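D-3-phosphoglycerate dehydrogenase-related protein (Vibrio cholerae, PDB 4S1V) probably catalyses the NAD-dependent oxidation of a D-2-hydroxyacid, such as 3-phosphoglycerate, to the corresponding 2-oxoacid. Local coordinates at residues Glu38-Glu49 and Thr61-Leu71; Gly154-Gln164 and Ser181-Tyr190. All coordinates share one frame; numbering follows the deposited sequence.

Interaction 1 (Glu38-Glu49 and Thr61-Leu71); sequences ETVLIERLKPFE and TENLLAHLPNL
Ile42 is the main bump on helix 38-45, and it fills a hollow formed by Asn63, Leu64 and His67. Ile42 CD1 reaches past the Asn63 carbonyl to His67 CB at 3.7 Å, and CG2 lies against the same CB. With chi1 at -75°, CG1, which carries CD1, lies anti to the carbonyl carbon and CG2 anti to the backbone N, and the two branches straddle His67 CB. In return, Leu64 CD2 drops into the notch between Leu41 CB and Ile42 CG1, 3.9 Å from the latter. Four residues beyond Leu64, in the loop after the helix, Leu68 spreads its two methyls around Leu45 CB; Leu68 CD2 presses on the backbone, 3.5 Å from Leu45 C. Behind these residues lies the parallel sheet of the flavodoxin-like N-terminal domain: Leu45 reaches Ala5 and Leu51, and Leu71 also meets Leu51. Helices 38-45 and 62-66 lead into and out of strand 50-53 in successive beta-alpha-beta units and run nearly side by side, 28° apart. At the start of the groove the Glu38 carboxylate is held at both oxygens. Glu38 OE2 takes the Thr61 hydroxyl on its syn side (OG1-OE2 2.5 Å), while Asn63 ND2 comes down on Glu38 OE1 from above the carboxylate plane at 2.7 Å. Thr61 OG1 also receives a weak N-cap bond from Leu64 N. Further along, the Lys46 chain, bent at chi2 and chi4, swings over to bring NZ within 2.8 Å of His67 O. Lys46 O sits where Asn70 folds over it: ND2 approaches from above the carbonyl plane at 3.1 Å, and a water links the same oxygen to Asn70 N. Beyond these polar contacts, Leu71 CD1 lies against Glu49 O, and the Glu49 carboxylate turns elsewhere, with OE1 bonded to Lys3 N.

Interaction 2 (Gly154-Gln164 and Ser181-Tyr190); sequences GLGKIGQRIAQ and SRQKALELGY
The Tyr190 ring meets Leu155 CD2 at its edge, near the ring plane, and Ala163 CB obliquely, 3.5 Å from CE2; on one face lies Leu188 CB of its own segment, offset toward the rim. The Gln164 amide stands almost perpendicular to this ring, and Gln164 CG approaches the hydroxyl. The Gln160 side chain is crossed at about a right angle by that of Lys184, whose CE lies 3.4 Å from the amide OE1 of Gln160. Between them Leu155 carries the contact. With CG anti to the backbone N (chi1 -154°), Leu155 CD2 lodges in the helix surface beside Lys184 CG and Ala185 N, the latter at 3.4 Å. Gly154, Gly156 and Gly159 follow strand 150-153 in a pattern consistent with the GxGxxG dinucleotide-binding loop of a Rossmann fold, and helix 179-188 flanks this loop after the next strand, 173-176. Gly189, at positive phi, closes that helix in a Schellman motif that turns the chain into Tyr190. The loop is gripped through its backbone: Leu155 N points almost straight at Ser181 OG (2.9 Å, 175°), and Gln160 NE2 binds Leu155 O at 2.9 Å. Both polar backbone atoms of Leu155 are thus satisfied while its side chain packs on helix backbone and on carbons of Lys184, Ala185 and Leu188, which probably helps to fix the turn against helix 179-188.

Interaction 1 and interaction 2 lie on opposite sides of the chain's centre, their own centres 42 Å apart and their nearest atoms about 24 Å apart, so neither touches the other. Each joins elements flanking a different parallel sheet: 38-49 with 61-71 beside the five-stranded one, 154-164 with 181-190 beside the seven-stranded one of the probable NAD-binding domain. In D-2-hydroxyacid dehydrogenases the active site lies in the cleft between two such domains. Interaction 2 includes the glycine-rich loop that probably faces the cofactor. Interaction 1, between two helices and the loops that follow them, is centred about 26 Å from the centre of the chain, against about 19 Å for interaction 2.

Interaction 1 (Glu38-Glu49 and Thr61-Leu71)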
loop_
_atom_site.group_PDB
_atom_site.type_symbol
_atom_site.label_atom_id
_atom_site.label_comp_id
_atom_site.label_asym_id
_atom_site.label_seq_id
_atom_site.Cartn_x
_atom_site.Cartn_y
_atom_site.Cartn_z
ATOM N N GLU C 38 -23.935 19.917 24.368
ATOM C CA GLU C 38 -25.275 20.118 24.925
ATOM C C GLU C 38 -25.712 21.579 24.899
ATOM O O GLU C 38 -26.906 21.866 24.827
ATOM C CB GLU C 38 -25.379 19.541 26.341
ATOM C CG GLU C 38 -25.025 18.062 26.424
ATOM C CD GLU C 38 -25.564 17.365 27.664
ATOM O OE1 GLU C 38 -25.291 17.809 28.801
ATOM O OE2 GLU C 38 -26.249 16.339 27.496
ATOM N N THR C 39 -24.741 22.493 24.946
ATOM C CA THR C 39 -25.004 23.924 24.794
ATOM C C THR C 39 -25.656 24.201 23.429
ATOM O O THR C 39 -26.685 24.875 23.353
ATOM C CB THR C 39 -23.709 24.760 24.980
ATOM O OG1 THR C 39 -23.175 24.540 26.293
ATOM C CG2 THR C 39 -23.983 26.237 24.797
ATOM N N VAL C 40 -25.063 23.656 22.367
ATOM C CA VAL C 40 -25.596 23.786 21.004
ATOM C C VAL C 40 -26.950 23.089 20.868
ATOM O O VAL C 40 -27.856 23.616 20.210
ATOM C CB VAL C 40 -24.606 23.245 19.944
ATOM C CG1 VAL C 40 -25.211 23.300 18.550
ATOM C CG2 VAL C 40 -23.307 24.041 19.976
ATOM N N LEU C 41 -27.080 21.922 21.501
ATOM C CA LEU C 41 -28.315 21.136 21.454
ATOM C C LEU C 41 -29.478 21.847 22.123
ATOM O O LEU C 41 -30.563 21.925 21.552
ATOM C CB LEU C 41 -28.125 19.757 22.093
ATOM C CG LEU C 41 -27.661 18.598 21.209
ATOM C CD1 LEU C 41 -27.401 17.378 22.080
ATOM C CD2 LEU C 41 -28.678 18.276 20.120
ATOM N N ILE C 42 -29.244 22.354 23.334
ATOM C CA ILE C 42 -30.245 23.137 24.060
ATOM C C ILE C 42 -30.682 24.344 23.237
ATOM O O ILE C 42 -31.882 24.579 23.062
ATOM C CB ILE C 42 -29.741 23.553 25.462
ATOM C CG1 ILE C 42 -29.777 22.350 26.411
ATOM C CG2 ILE C 42 -30.570 24.702 26.034
ATOM C CD1 ILE C 42 -28.779 22.425 27.548
ATOM N N GLU C 43 -29.712 25.088 22.705
ATOM C CA GLU C 43 -30.025 26.262 21.889
ATOM C C GLU C 43 -30.756 25.886 20.604
ATOM O O GLU C 43 -31.612 26.633 20.133
ATOM C CB GLU C 43 -28.766 27.088 21.586
ATOM C CG GLU C 43 -28.131 27.748 22.811
ATOM C CD GLU C 43 -29.141 28.454 23.706
ATOM O OE1 GLU C 43 -29.857 29.355 23.215
ATOM O OE2 GLU C 43 -29.223 28.107 24.904
ATOM N N ARG C 44 -30.424 24.722 20.056
ATOM C CA ARG C 44 -31.042 24.230 18.825
ATOM C C ARG C 44 -32.471 23.706 19.052
ATOM O O ARG C 44 -33.364 23.945 18.233
ATOM C CB ARG C 44 -30.143 23.162 18.190
ATOM C CG ARG C 44 -30.783 22.299 17.117
ATOM C CD ARG C 44 -29.813 21.240 16.606
ATOM N NE ARG C 44 -28.711 21.820 15.838
ATOM C CZ ARG C 44 -27.747 21.119 15.248
ATOM N NH1 ARG C 44 -27.732 19.791 15.326
ATOM N NH2 ARG C 44 -26.793 21.747 14.571
ATOM N N LEU C 45 -32.683 23.024 20.176
ATOM C CA LEU C 45 -33.943 22.315 20.430
ATOM C C LEU C 45 -35.002 23.090 21.227
ATOM O O LEU C 45 -36.109 22.581 21.436
ATOM C CB LEU C 45 -33.666 20.956 21.101
ATOM C CG LEU C 45 -32.742 19.971 20.368
ATOM C CD1 LEU C 45 -32.475 18.731 21.213
ATOM C CD2 LEU C 45 -33.294 19.593 19.003
ATOM N N LYS C 46 -34.673 24.309 21.662
ATOM C CA LYS C 46 -35.602 25.106 22.478
ATOM C C LYS C 46 -37.055 25.147 21.968
ATOM O O LYS C 46 -37.967 24.834 22.735
ATOM C CB LYS C 46 -35.075 26.522 22.752
ATOM C CG LYS C 46 -34.198 26.601 23.986
ATOM C CD LYS C 46 -34.470 27.852 24.799
ATOM C CE LYS C 46 -33.492 27.973 25.965
ATOM N NZ LYS C 46 -33.663 26.930 27.021
ATOM N N PRO C 47 -37.273 25.502 20.679
ATOM C CA PRO C 47 -38.656 25.677 20.208
ATOM C C PRO C 47 -39.434 24.371 19.966
ATOM O O PRO C 47 -40.607 24.420 19.581
ATOM C CB PRO C 47 -38.476 26.421 18.883
ATOM C CG PRO C 47 -37.162 25.943 18.377
ATOM C CD PRO C 47 -36.299 25.775 19.601
ATOM N N PHE C 48 -38.800 23.222 20.185
ATOM C CA PHE C 48 -39.429 21.947 19.836
ATOM C C PHE C 48 -40.254 21.330 20.957
ATOM O O PHE C 48 -39.886 21.391 22.128
ATOM C CB PHE C 48 -38.398 20.960 19.294
ATOM C CG PHE C 48 -37.855 21.346 17.949
ATOM C CD1 PHE C 48 -38.629 21.195 16.805
ATOM C CD2 PHE C 48 -36.575 21.877 17.826
ATOM C CE1 PHE C 48 -38.129 21.555 15.563
ATOM C CE2 PHE C 48 -36.071 22.238 16.589
ATOM C CZ PHE C 48 -36.846 22.079 15.457
ATOM N N GLU C 49 -41.378 20.741 20.564
ATOM C CA GLU C 49 -42.325 20.113 21.487
ATOM C C GLU C 49 -42.197 18.584 21.511
ATOM O O GLU C 49 -42.600 17.935 22.483
ATOM C CB GLU C 49 -43.760 20.521 21.120
ATOM C CG GLU C 49 -44.034 22.017 21.234
ATOM C CD GLU C 49 -45.307 22.445 20.526
ATOM O OE1 GLU C 49 -45.296 22.544 19.277
ATOM O OE2 GLU C 49 -46.319 22.695 21.220
ATOM N N THR C 61 -29.782 13.644 28.683
ATOM C CA THR C 61 -29.288 13.893 30.037
ATOM C C THR C 61 -30.235 14.811 30.808
ATOM O O THR C 61 -31.147 15.391 30.224
ATOM C CB THR C 61 -27.884 14.528 30.023
ATOM O OG1 THR C 61 -27.925 15.759 29.295
ATOM C CG2 THR C 61 -26.844 13.583 29.404
ATOM N N GLU C 62 -30.015 14.938 32.115
ATOM C CA GLU C 62 -30.781 15.884 32.924
ATOM C C GLU C 62 -30.545 17.317 32.445
ATOM O O GLU C 62 -31.474 18.128 32.401
ATOM C CB GLU C 62 -30.456 15.743 34.412
ATOM C CG GLU C 62 -31.368 16.577 35.297
ATOM C CD GLU C 62 -31.437 16.093 36.733
ATOM O OE1 GLU C 62 -30.494 15.420 37.197
ATOM O OE2 GLU C 62 -32.445 16.396 37.401
ATOM N N ASN C 63 -29.302 17.609 32.072
ATOM C CA ASN C 63 -28.940 18.895 31.486
ATOM C C ASN C 63 -29.842 19.275 30.303
ATOM O O ASN C 63 -30.332 20.400 30.233
ATOM C CB ASN C 63 -27.466 18.887 31.074
ATOM C CG ASN C 63 -26.981 20.241 30.582
ATOM O OD1 ASN C 63 -27.339 21.284 31.129
ATOM N ND2 ASN C 63 -26.154 20.226 29.546
ATOM N N LEU C 64 -30.068 18.337 29.384
ATOM C CA LEU C 64 -30.985 18.577 28.270
ATOM C C LEU C 64 -32.411 18.816 28.768
ATOM O O LEU C 64 -33.041 19.804 28.404
ATOM C CB LEU C 64 -30.964 17.414 27.262
ATOM C CG LEU C 64 -29.803 17.230 26.275
ATOM C CD1 LEU C 64 -30.208 16.253 25.176
ATOM C CD2 LEU C 64 -29.366 18.557 25.666
ATOM N N LEU C 65 -32.901 17.913 29.611
ATOM C CA LEU C 65 -34.264 17.982 30.136
ATOM C C LEU C 65 -34.507 19.238 30.976
ATOM O O LEU C 65 -35.597 19.813 30.941
ATOM C CB LEU C 65 -34.572 16.726 30.958
ATOM C CG LEU C 65 -34.586 15.386 30.209
ATOM C CD1 LEU C 65 -34.257 14.239 31.152
ATOM C CD2 LEU C 65 -35.926 15.149 29.524
ATOM N N ALA C 66 -33.487 19.665 31.719
ATOM C CA ALA C 66 -33.586 20.858 32.560
ATOM C C ALA C 66 -33.753 22.132 31.737
ATOM O O ALA C 66 -34.357 23.096 32.208
ATOM C CB ALA C 66 -32.379 20.972 33.485
ATOM N N HIS C 67 -33.243 22.126 30.505
ATOM C CA HIS C 67 -33.198 23.340 29.692
ATOM C C HIS C 67 -34.042 23.324 28.452
ATOM O O HIS C 67 -33.839 24.135 27.537
ATOM C CB HIS C 67 -31.754 23.677 29.365
ATOM C CG HIS C 67 -30.926 23.956 30.582
ATOM N ND1 HIS C 67 -31.034 25.103 31.277
ATOM C CD2 HIS C 67 -29.982 23.177 31.248
ATOM C CE1 HIS C 67 -30.196 25.069 32.325
ATOM N NE2 HIS C 67 -29.549 23.890 32.305
ATOM N N LEU C 68 -34.999 22.403 28.408
ATOM C CA LEU C 68 -35.932 22.312 27.289
ATOM C C LEU C 68 -37.382 22.247 27.797
ATOM O O LEU C 68 -38.008 21.178 27.763
ATOM C CB LEU C 68 -35.592 21.116 26.389
ATOM C CG LEU C 68 -34.267 21.154 25.610
ATOM C CD1 LEU C 68 -33.999 19.820 24.931
ATOM C CD2 LEU C 68 -34.244 22.285 24.591
ATOM N N PRO C 69 -37.920 23.398 28.262
ATOM C CA PRO C 69 -39.248 23.459 28.896
ATOM C C PRO C 69 -40.442 23.266 27.950
ATOM O O PRO C 69 -41.537 22.932 28.412
ATOM C CB PRO C 69 -39.276 24.863 29.508
ATOM C CG PRO C 69 -38.376 25.662 28.636
ATOM C CD PRO C 69 -37.268 24.725 28.256
ATOM N N ASN C 70 -40.250 23.486 26.652
ATOM C CA ASN C 70 -41.331 23.253 25.687
ATOM C C ASN C 70 -41.463 21.785 25.252
ATOM O O ASN C 70 -42.443 21.415 24.609
ATOM C CB ASN C 70 -41.184 24.156 24.457
ATOM C CG ASN C 70 -41.109 25.626 24.816
ATOM O OD1 ASN C 70 -41.805 26.102 25.713
ATOM N ND2 ASN C 70 -40.260 26.359 24.102
ATOM N N LEU C 71 -40.479 20.960 25.602
ATOM C CA LEU C 71 -40.499 19.540 25.240
ATOM C C LEU C 71 -41.585 18.770 25.992
ATOM O O LEU C 71 -41.611 18.761 27.221
ATOM C CB LEU C 71 -39.127 18.898 25.494
ATOM C CG LEU C 71 -38.907 17.459 25.006
ATOM C CD1 LEU C 71 -39.125 17.328 23.504
ATOM C CD2 LEU C 71 -37.526 16.954 25.400
HETATM O O HOH W 1 -37.903 23.576 25.096
#

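Interaction 2 (Gly154-Gln164 and Ser181-Tyr190)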
loop_
_atom_site.group_PDB
_atom_site.type_symbol
_atom_site.label_atom_id
_atom_site.label_comp_id
_atom_site.label_asym_id
_atom_site.label_seq_id
_atom_site.Cartn_x
_atom_site.Cartn_y
_atom_site.Cartn_z
ATOM N N GLY C 154 -24.735 -15.468 22.724
ATOM C CA GLY C 154 -26.107 -14.936 22.747
ATOM C C GLY C 154 -26.943 -15.392 21.565
ATOM O O GLY C 154 -26.711 -14.967 20.429
ATOM N N LEU C 155 -27.930 -16.245 21.824
ATOM C CA LEU C 155 -28.742 -16.811 20.743
ATOM C C LEU C 155 -30.147 -16.215 20.684
ATOM O O LEU C 155 -31.140 -16.939 20.614
ATOM C CB LEU C 155 -28.783 -18.351 20.827
ATOM C CG LEU C 155 -29.030 -19.147 19.537
ATOM C CD1 LEU C 155 -27.861 -19.033 18.567
ATOM C CD2 LEU C 155 -29.319 -20.605 19.853
ATOM N N GLY C 156 -30.219 -14.883 20.692
ATOM C CA GLY C 156 -31.489 -14.170 20.599
ATOM C C GLY C 156 -31.907 -13.993 19.155
ATOM O O GLY C 156 -31.418 -14.701 18.270
ATOM N N LYS C 157 -32.798 -13.032 18.915
ATOM C CA LYS C 157 -33.335 -12.763 17.574
ATOM C C LYS C 157 -32.247 -12.591 16.500
ATOM O O LYS C 157 -32.358 -13.155 15.415
ATOM C CB LYS C 157 -34.299 -11.563 17.596
ATOM C CG LYS C 157 -33.717 -10.267 18.162
ATOM C CD LYS C 157 -34.672 -9.084 18.020
ATOM C CE LYS C 157 -33.956 -7.764 18.298
ATOM N NZ LYS C 157 -34.433 -6.684 17.385
ATOM N N ILE C 158 -31.194 -11.836 16.812
ATOM C CA ILE C 158 -30.085 -11.663 15.870
ATOM C C ILE C 158 -29.170 -12.890 15.840
ATOM O O ILE C 158 -28.886 -13.419 14.767
ATOM C CB ILE C 158 -29.289 -10.357 16.121
ATOM C CG1 ILE C 158 -30.210 -9.144 15.957
ATOM C CG2 ILE C 158 -28.124 -10.245 15.146
ATOM C CD1 ILE C 158 -29.626 -7.830 16.443
ATOM N N GLY C 159 -28.737 -13.352 17.014
ATOM C CA GLY C 159 -27.880 -14.541 17.123
ATOM C C GLY C 159 -28.378 -15.748 16.339
ATOM O O GLY C 159 -27.601 -16.385 15.615
ATOM N N GLN C 160 -29.672 -16.053 16.463
ATOM C CA GLN C 160 -30.271 -17.211 15.783
ATOM C C GLN C 160 -30.160 -17.131 14.267
ATOM O O GLN C 160 -29.946 -18.146 13.596
ATOM C CB GLN C 160 -31.741 -17.370 16.167
ATOM C CG GLN C 160 -31.961 -18.106 17.475
ATOM C CD GLN C 160 -33.402 -18.054 17.940
ATOM O OE1 GLN C 160 -34.309 -18.505 17.238
ATOM N NE2 GLN C 160 -33.619 -17.513 19.136
ATOM N N ARG C 161 -30.311 -15.922 13.738
ATOM C CA ARG C 161 -30.169 -15.684 12.312
ATOM C C ARG C 161 -28.740 -15.889 11.832
ATOM O O ARG C 161 -28.529 -16.438 10.751
ATOM C CB ARG C 161 -30.685 -14.295 11.943
ATOM C CG ARG C 161 -32.202 -14.231 11.987
ATOM C CD ARG C 161 -32.762 -12.851 11.733
ATOM N NE ARG C 161 -34.174 -12.831 12.124
ATOM C CZ ARG C 161 -35.197 -13.020 11.297
ATOM N NH1 ARG C 161 -35.004 -13.220 10.001
ATOM N NH2 ARG C 161 -36.427 -12.991 11.774
ATOM N N ILE C 162 -27.774 -15.456 12.643
ATOM C CA ILE C 162 -26.347 -15.642 12.348
ATOM C C ILE C 162 -25.995 -17.132 12.299
ATOM O O ILE C 162 -25.252 -17.573 11.417
ATOM C CB ILE C 162 -25.455 -14.880 13.365
ATOM C CG1 ILE C 162 -25.791 -13.374 13.387
ATOM C CG2 ILE C 162 -23.973 -15.072 13.078
ATOM C CD1 ILE C 162 -25.808 -12.696 12.034
ATOM N N ALA C 163 -26.538 -17.899 13.248
ATOM C CA ALA C 163 -26.387 -19.362 13.278
ATOM C C ALA C 163 -26.920 -20.029 12.017
ATOM O O ALA C 163 -26.258 -20.890 11.454
ATOM C CB ALA C 163 -27.065 -19.944 14.506
ATOM N N GLN C 164 -28.109 -19.623 11.568
ATOM C CA GLN C 164 -28.682 -20.180 10.342
ATOM C C GLN C 164 -27.801 -19.855 9.142
ATOM O O GLN C 164 -27.649 -20.688 8.246
ATOM C CB GLN C 164 -30.105 -19.658 10.108
ATOM C CG GLN C 164 -31.133 -20.261 11.049
ATOM C CD GLN C 164 -32.457 -19.527 11.046
ATOM O OE1 GLN C 164 -32.532 -18.334 10.729
ATOM N NE2 GLN C 164 -33.522 -20.240 11.412
ATOM N N SER C 181 -29.949 -19.406 26.172
ATOM C CA SER C 181 -29.281 -19.382 24.874
ATOM C C SER C 181 -28.756 -20.761 24.529
ATOM O O SER C 181 -28.953 -21.241 23.415
ATOM C CB SER C 181 -28.129 -18.368 24.845
ATOM O OG SER C 181 -28.593 -17.083 24.477
ATOM N N ARG C 182 -28.086 -21.384 25.495
ATOM C CA ARG C 182 -27.497 -22.713 25.316
ATOM C C ARG C 182 -28.536 -23.837 25.188
ATOM O O ARG C 182 -28.289 -24.834 24.503
ATOM C CB ARG C 182 -26.481 -23.010 26.425
ATOM C CG ARG C 182 -25.119 -22.371 26.179
ATOM C CD ARG C 182 -24.186 -22.576 27.362
ATOM N NE ARG C 182 -24.513 -21.721 28.505
ATOM C CZ ARG C 182 -24.460 -22.117 29.775
ATOM N NH1 ARG C 182 -24.122 -23.374 30.078
ATOM N NH2 ARG C 182 -24.760 -21.267 30.746
ATOM N N GLN C 183 -29.681 -23.683 25.849
ATOM C CA GLN C 183 -30.813 -24.603 25.667
ATOM C C GLN C 183 -31.374 -24.516 24.248
ATOM O O GLN C 183 -31.589 -25.537 23.584
ATOM C CB GLN C 183 -31.922 -24.317 26.691
ATOM C CG GLN C 183 -33.101 -25.286 26.616
ATOM C CD GLN C 183 -34.268 -24.872 27.493
ATOM O OE1 GLN C 183 -34.090 -24.251 28.536
ATOM N NE2 GLN C 183 -35.470 -25.233 27.079
ATOM N N LYS C 184 -31.608 -23.290 23.791
ATOM C CA LYS C 184 -32.013 -23.034 22.409
ATOM C C LYS C 184 -31.045 -23.682 21.412
ATOM O O LYS C 184 -31.472 -24.329 20.445
ATOM C CB LYS C 184 -32.101 -21.526 22.160
ATOM C CG LYS C 184 -32.783 -21.143 20.854
ATOM C CD LYS C 184 -34.283 -21.352 20.933
ATOM C CE LYS C 184 -34.984 -20.833 19.690
ATOM N NZ LYS C 184 -36.418 -21.238 19.696
ATOM N N ALA C 185 -29.747 -23.506 21.664
ATOM C CA ALA C 185 -28.681 -24.120 20.862
ATOM C C ALA C 185 -28.872 -25.636 20.706
ATOM O O ALA C 185 -28.896 -26.155 19.583
ATOM C CB ALA C 185 -27.323 -23.817 21.475
ATOM N N LEU C 186 -29.003 -26.338 21.831
ATOM C CA LEU C 186 -29.211 -27.793 21.805
ATOM C C LEU C 186 -30.510 -28.167 21.088
ATOM O O LEU C 186 -30.514 -29.065 20.258
ATOM C CB LEU C 186 -29.173 -28.398 23.214
ATOM C CG LEU C 186 -27.862 -28.331 24.019
ATOM C CD1 LEU C 186 -27.985 -29.166 25.284
ATOM C CD2 LEU C 186 -26.640 -28.769 23.221
ATOM N N GLU C 187 -31.599 -27.461 21.391
ATOM C CA GLU C 187 -32.889 -27.700 20.726
ATOM C C GLU C 187 -32.849 -27.485 19.210
ATOM O O GLU C 187 -33.613 -28.107 18.473
ATOM C CB GLU C 187 -33.986 -26.840 21.345
ATOM C CG GLU C 187 -34.401 -27.279 22.742
ATOM C CD GLU C 187 -35.230 -26.233 23.464
ATOM O OE1 GLU C 187 -35.431 -25.136 22.899
ATOM O OE2 GLU C 187 -35.679 -26.499 24.602
ATOM N N LEU C 188 -31.959 -26.610 18.750
ATOM C CA LEU C 188 -31.779 -26.400 17.319
ATOM C C LEU C 188 -30.728 -27.344 16.710
ATOM O O LEU C 188 -30.557 -27.387 15.493
ATOM C CB LEU C 188 -31.442 -24.930 17.024
ATOM C CG LEU C 188 -32.524 -23.907 17.408
ATOM C CD1 LEU C 188 -32.008 -22.473 17.284
ATOM C CD2 LEU C 188 -33.807 -24.111 16.603
ATOM N N GLY C 189 -30.026 -28.092 17.556
ATOM C CA GLY C 189 -29.042 -29.071 17.093
ATOM C C GLY C 189 -27.649 -28.501 16.880
ATOM O O GLY C 189 -26.832 -29.104 16.180
ATOM N N TYR C 190 -27.391 -27.334 17.479
ATOM C CA TYR C 190 -26.057 -26.732 17.513
ATOM C C TYR C 190 -25.308 -27.209 18.757
ATOM O O TYR C 190 -25.861 -27.935 19.582
ATOM C CB TYR C 190 -26.143 -25.200 17.541
ATOM C CG TYR C 190 -27.013 -24.556 16.481
ATOM C CD1 TYR C 190 -27.020 -25.014 15.158
ATOM C CD2 TYR C 190 -27.808 -23.458 16.798
ATOM C CE1 TYR C 190 -27.813 -24.404 14.198
ATOM C CE2 TYR C 190 -28.591 -22.837 15.843
ATOM C CZ TYR C 190 -28.592 -23.310 14.550
ATOM O OH TYR C 190 -29.384 -22.683 13.612
#